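Local coordinates for protein endo-beta-1,4-glucanase (Streptomyces sp., PDB 1OA4) that hydrolyses internal beta-1,4-glycosidic bonds of cellulose as a family 12 endoglucanase, probably binding the glucan chain in a cleft across its beta-sandwich, at residues 30-33 with 38-41; 146-151 with 170-175. One frame throughout, in Å; residues are numbered along the deposited sequence.

Interaction 1: 30-33 with 38-41; sequences QCIN and GFEI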
# COMPACT_ATOMS: atom_id res chain seq x y z
N GLN A 30 -8.42 11.78 11.82
CA GLN A 30 -8.47 11.49 10.39
C GLN A 30 -9.74 10.75 10.09
O GLN A 30 -10.10 9.80 10.79
CB GLN A 30 -7.31 10.62 9.95
CG GLN A 30 -7.31 10.27 8.47
CD GLN A 30 -6.17 9.35 8.09
OE1 GLN A 30 -5.03 9.82 7.92
NE2 GLN A 30 -6.45 8.05 7.96
N CYS A 31 -10.42 11.17 9.02
CA CYS A 31 -11.61 10.49 8.54
C CYS A 31 -11.55 10.22 7.06
O CYS A 31 -10.95 10.99 6.34
CB CYS A 31 -12.84 11.34 8.75
SG CYS A 31 -13.15 11.90 10.42
N ILE A 32 -12.15 9.11 6.61
CA ILE A 32 -12.31 8.84 5.19
C ILE A 32 -13.79 8.67 4.93
O ILE A 32 -14.54 8.31 5.83
CB ILE A 32 -11.54 7.61 4.74
CG1 ILE A 32 -11.94 6.36 5.52
CG2 ILE A 32 -10.08 7.85 4.94
CD1 ILE A 32 -11.31 5.11 5.00
N ASN A 33 -14.21 8.99 3.71
CA ASN A 33 -15.59 8.78 3.28
C ASN A 33 -15.50 7.69 2.21
O ASN A 33 -14.90 7.91 1.16
CB ASN A 33 -16.17 10.08 2.69
CG ASN A 33 -17.66 10.01 2.43
OD1 ASN A 33 -18.38 9.29 3.13
ND2 ASN A 33 -18.14 10.74 1.43
N GLY A 38 -14.38 3.26 -3.90
CA GLY A 38 -13.12 3.81 -3.41
C GLY A 38 -13.38 4.64 -2.18
O GLY A 38 -14.37 4.42 -1.49
N PHE A 39 -12.47 5.56 -1.87
CA PHE A 39 -12.65 6.43 -0.71
C PHE A 39 -11.93 7.75 -0.95
O PHE A 39 -11.05 7.85 -1.82
CB PHE A 39 -12.11 5.76 0.58
CG PHE A 39 -10.60 5.62 0.62
CD1 PHE A 39 -9.98 4.51 0.07
CD2 PHE A 39 -9.82 6.60 1.17
CE1 PHE A 39 -8.60 4.40 0.07
CE2 PHE A 39 -8.43 6.47 1.18
CZ PHE A 39 -7.84 5.39 0.63
N GLU A 40 -12.29 8.73 -0.15
CA GLU A 40 -11.68 10.05 -0.16
C GLU A 40 -11.27 10.38 1.28
O GLU A 40 -11.99 10.07 2.24
CB GLU A 40 -12.69 11.09 -0.68
CG GLU A 40 -12.28 12.54 -0.40
CD GLU A 40 -13.27 13.59 -0.85
OE1 GLU A 40 -14.47 13.39 -0.79
OE2 GLU A 40 -12.76 14.72 -1.28
N ILE A 41 -10.09 10.99 1.46
CA ILE A 41 -9.72 11.48 2.78
C ILE A 41 -10.48 12.80 3.01
O ILE A 41 -10.29 13.77 2.27
CB ILE A 41 -8.21 11.73 2.88
CG1 ILE A 41 -7.46 10.41 2.64
CG2 ILE A 41 -7.89 12.33 4.23
CD1 ILE A 41 -5.94 10.52 2.67
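Asn33 and Glu40 face each other as an antiparallel hydrogen-bonded pair and tie the strands together with two backbone bonds. Asn33 N donates to Glu40 O at 2.9 Å, and the return bond, from Glu40 N to Asn33 O, spans 3.0 Å. Each of these oxygens also takes a weaker CA-H...O contact, from Ile32 CA to Glu40 O at 3.2 Å and from Phe39 CA to Asn33 O at 3.3 Å.

The side chains show how one sheet can present two unlike surfaces. Ile32, Phe39 and Ile41 make the tight one. With chi1 at 57°, CG1 of Ile32 stands between its own backbone N and carbonyl carbon, and the CG2 branch is the one that reaches across. This methyl comes obliquely to the phenyl group, 4.0 Å from Phe39 CD2, and lies 4.3 Å from Ile41 CG1. Val19 packs on both Ile32 and Phe39, and Phe202 on Ile41, so the apolar layer continues into the second sheet.

On the other surface Asn33 and Glu40 are only partly buried and touch mainly through their backbones. The carboxylate of Glu40 turns to a salt bridge with Arg92, while Cys31, on the same strand as Asn33, is held to Cys5 by a disulfide. The contact thus forms a beta hairpin whose Ile32, Phe39 and Ile41 face the other sheet of the beta-sandwich, or jelly roll, of glycoside hydrolase family 12, while Asn33 and Glu40 lie on its outer face.

Interaction 2: 146-151 with 170-175; sequences RSWEVW and SSWSFD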
# COMPACT_ATOMS: atom_id res chain seq x y z
N ARG A 146 7.94 0.10 -16.57
CA ARG A 146 8.16 1.42 -15.98
C ARG A 146 9.51 1.41 -15.26
O ARG A 146 10.02 0.36 -14.89
CB ARG A 146 7.04 1.75 -14.99
CG ARG A 146 5.73 2.15 -15.63
CD ARG A 146 4.66 2.50 -14.63
NE ARG A 146 3.38 2.82 -15.26
CZ ARG A 146 3.02 4.02 -15.69
NH1 ARG A 146 3.84 5.05 -15.58
NH2 ARG A 146 1.83 4.19 -16.24
N SER A 147 10.11 2.58 -15.09
CA SER A 147 11.38 2.67 -14.38
C SER A 147 11.15 3.08 -12.92
O SER A 147 10.30 3.92 -12.65
CB SER A 147 12.31 3.68 -15.04
OG SER A 147 13.54 3.74 -14.34
N TRP A 148 11.91 2.46 -12.01
CA TRP A 148 11.77 2.74 -10.57
C TRP A 148 13.10 2.94 -9.87
O TRP A 148 14.08 2.29 -10.19
CB TRP A 148 11.05 1.61 -9.83
CG TRP A 148 9.78 1.22 -10.50
CD1 TRP A 148 9.65 0.31 -11.49
CD2 TRP A 148 8.47 1.73 -10.24
NE1 TRP A 148 8.33 0.23 -11.89
CE2 TRP A 148 7.59 1.08 -11.12
CE3 TRP A 148 7.95 2.67 -9.35
CZ2 TRP A 148 6.22 1.34 -11.15
CZ3 TRP A 148 6.59 2.93 -9.38
CH2 TRP A 148 5.74 2.27 -10.27
N GLU A 149 13.10 3.87 -8.92
CA GLU A 149 14.24 4.10 -8.06
C GLU A 149 13.99 3.17 -6.90
O GLU A 149 12.91 3.22 -6.30
CB GLU A 149 14.27 5.56 -7.61
CG GLU A 149 15.46 5.96 -6.76
CD GLU A 149 15.42 7.43 -6.40
OE1 GLU A 149 15.43 8.28 -7.33
OE2 GLU A 149 15.33 7.75 -5.21
N VAL A 150 14.94 2.29 -6.62
CA VAL A 150 14.74 1.28 -5.59
C VAL A 150 15.46 1.63 -4.29
O VAL A 150 16.63 2.04 -4.30
CB VAL A 150 15.23 -0.11 -6.07
CG1 VAL A 150 14.83 -1.19 -5.06
CG2 VAL A 150 14.67 -0.44 -7.46
N TRP A 151 14.74 1.46 -3.19
CA TRP A 151 15.27 1.70 -1.86
C TRP A 151 15.06 0.47 -1.01
O TRP A 151 14.03 -0.18 -1.13
CB TRP A 151 14.53 2.84 -1.17
CG TRP A 151 14.76 4.19 -1.74
CD1 TRP A 151 14.56 4.58 -3.03
CD2 TRP A 151 15.22 5.35 -1.03
NE1 TRP A 151 14.88 5.91 -3.17
CE2 TRP A 151 15.28 6.41 -1.96
CE3 TRP A 151 15.58 5.60 0.29
CZ2 TRP A 151 15.70 7.70 -1.60
CZ3 TRP A 151 15.99 6.87 0.65
CH2 TRP A 151 16.05 7.90 -0.29
N SER A 170 -1.10 8.63 -12.27
CA SER A 170 -2.50 8.81 -11.88
C SER A 170 -3.24 7.49 -11.73
O SER A 170 -4.10 7.33 -10.86
CB SER A 170 -3.24 9.70 -12.89
OG SER A 170 -3.12 9.19 -14.20
N SER A 171 -2.92 6.55 -12.61
CA SER A 171 -3.54 5.24 -12.59
C SER A 171 -2.61 4.25 -13.28
O SER A 171 -1.84 4.62 -14.16
CB SER A 171 -4.91 5.25 -13.26
OG SER A 171 -4.81 5.52 -14.66
N TRP A 172 -2.68 2.99 -12.88
CA TRP A 172 -1.89 1.97 -13.53
C TRP A 172 -2.53 0.62 -13.23
O TRP A 172 -3.06 0.41 -12.13
CB TRP A 172 -0.45 2.00 -13.03
CG TRP A 172 0.55 1.21 -13.86
CD1 TRP A 172 0.54 1.05 -15.23
CD2 TRP A 172 1.67 0.48 -13.37
NE1 TRP A 172 1.61 0.27 -15.60
CE2 TRP A 172 2.32 -0.08 -14.48
CE3 TRP A 172 2.21 0.26 -12.10
CZ2 TRP A 172 3.47 -0.85 -14.35
CZ3 TRP A 172 3.34 -0.52 -11.98
CH2 TRP A 172 3.95 -1.06 -13.10
N SER A 173 -2.50 -0.26 -14.22
CA SER A 173 -2.95 -1.64 -14.07
C SER A 173 -1.73 -2.46 -14.42
O SER A 173 -1.09 -2.26 -15.48
CB SER A 173 -4.11 -1.98 -15.02
OG SER A 173 -5.20 -1.09 -14.87
N PHE A 174 -1.38 -3.40 -13.53
CA PHE A 174 -0.13 -4.13 -13.65
C PHE A 174 -0.20 -5.47 -12.92
O PHE A 174 -1.24 -5.82 -12.34
CB PHE A 174 1.00 -3.27 -13.06
CG PHE A 174 0.84 -2.98 -11.59
CD1 PHE A 174 -0.09 -2.07 -11.14
CD2 PHE A 174 1.64 -3.63 -10.67
CE1 PHE A 174 -0.24 -1.82 -9.78
CE2 PHE A 174 1.49 -3.38 -9.32
CZ PHE A 174 0.57 -2.47 -8.87
N ASP A 175 0.86 -6.25 -13.01
CA ASP A 175 0.95 -7.52 -12.32
C ASP A 175 1.85 -7.38 -11.10
O ASP A 175 3.06 -7.19 -11.23
CB ASP A 175 1.47 -8.63 -13.26
CG ASP A 175 1.17 -10.01 -12.74
OD1 ASP A 175 1.17 -10.16 -11.50
OD2 ASP A 175 0.90 -10.99 -13.48
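Arg146 lies over a face of the Trp172 indole, a cation-pi contact between separate strands of the beta-sandwich, 146-151 and 171-175, whose axes run almost perpendicular and 12.3 Å apart. The strands do not pair, and side chains do most of the joining. From CB, with CG beside the backbone N (chi1 -76°), the arginine extends straight to NE, running antiparallel to the tryptophan side chain. CG skirts the benzo ring at 4.0 Å from Trp172 CZ2. The next carbon, CD, sits over that six-membered ring, 3.6 Å from its centroid, as a CH-pi contact. NE sits over the five-membered ring, 3.1 Å from Trp172 NE1, and CZ stands higher above the same face, 4.0 Å from the centroid of the five-membered ring. NH2 ends the run 3.5 Å from Trp172 CD1. The guanidinium stands nearly upright on the indole, the planes 83° apart, so it meets the ring with an edge; NE and Trp172 NE1 are both donors and do not bond.

The opposite face of Trp172 carries Phe174 CB, which holds the indole between two neighbours, and Phe125 packs against it from strand 119-128. Deeper in, Trp148 is fixed by a hydrogen bond from its NE1 to Val143 O and an edge-to-face contact with Phe179. Its six-membered ring meets that of Trp172 obliquely, planes at 43°, with Trp148 CZ2 at 3.5 Å from Trp172 CZ3.

Interactions 1 and 2 illustrate two ways of holding a beta-sandwich together, their centres 24 Å apart. Both draw on the same six-stranded antiparallel sheet, which contains the hairpin 30-34 and 39-44 and has strand 171-175 at its far edge. Interaction 1 works within that sheet between neighbouring strands, so paired backbones carry it and its apolar side chains are largely buried. Interaction 2 runs between that edge strand and strand 146-154 of the other sheet; with no backbone pairing available, it relies on an arginine and aromatic rings, grading from buried Trp148 to the partly exposed arginine and indole.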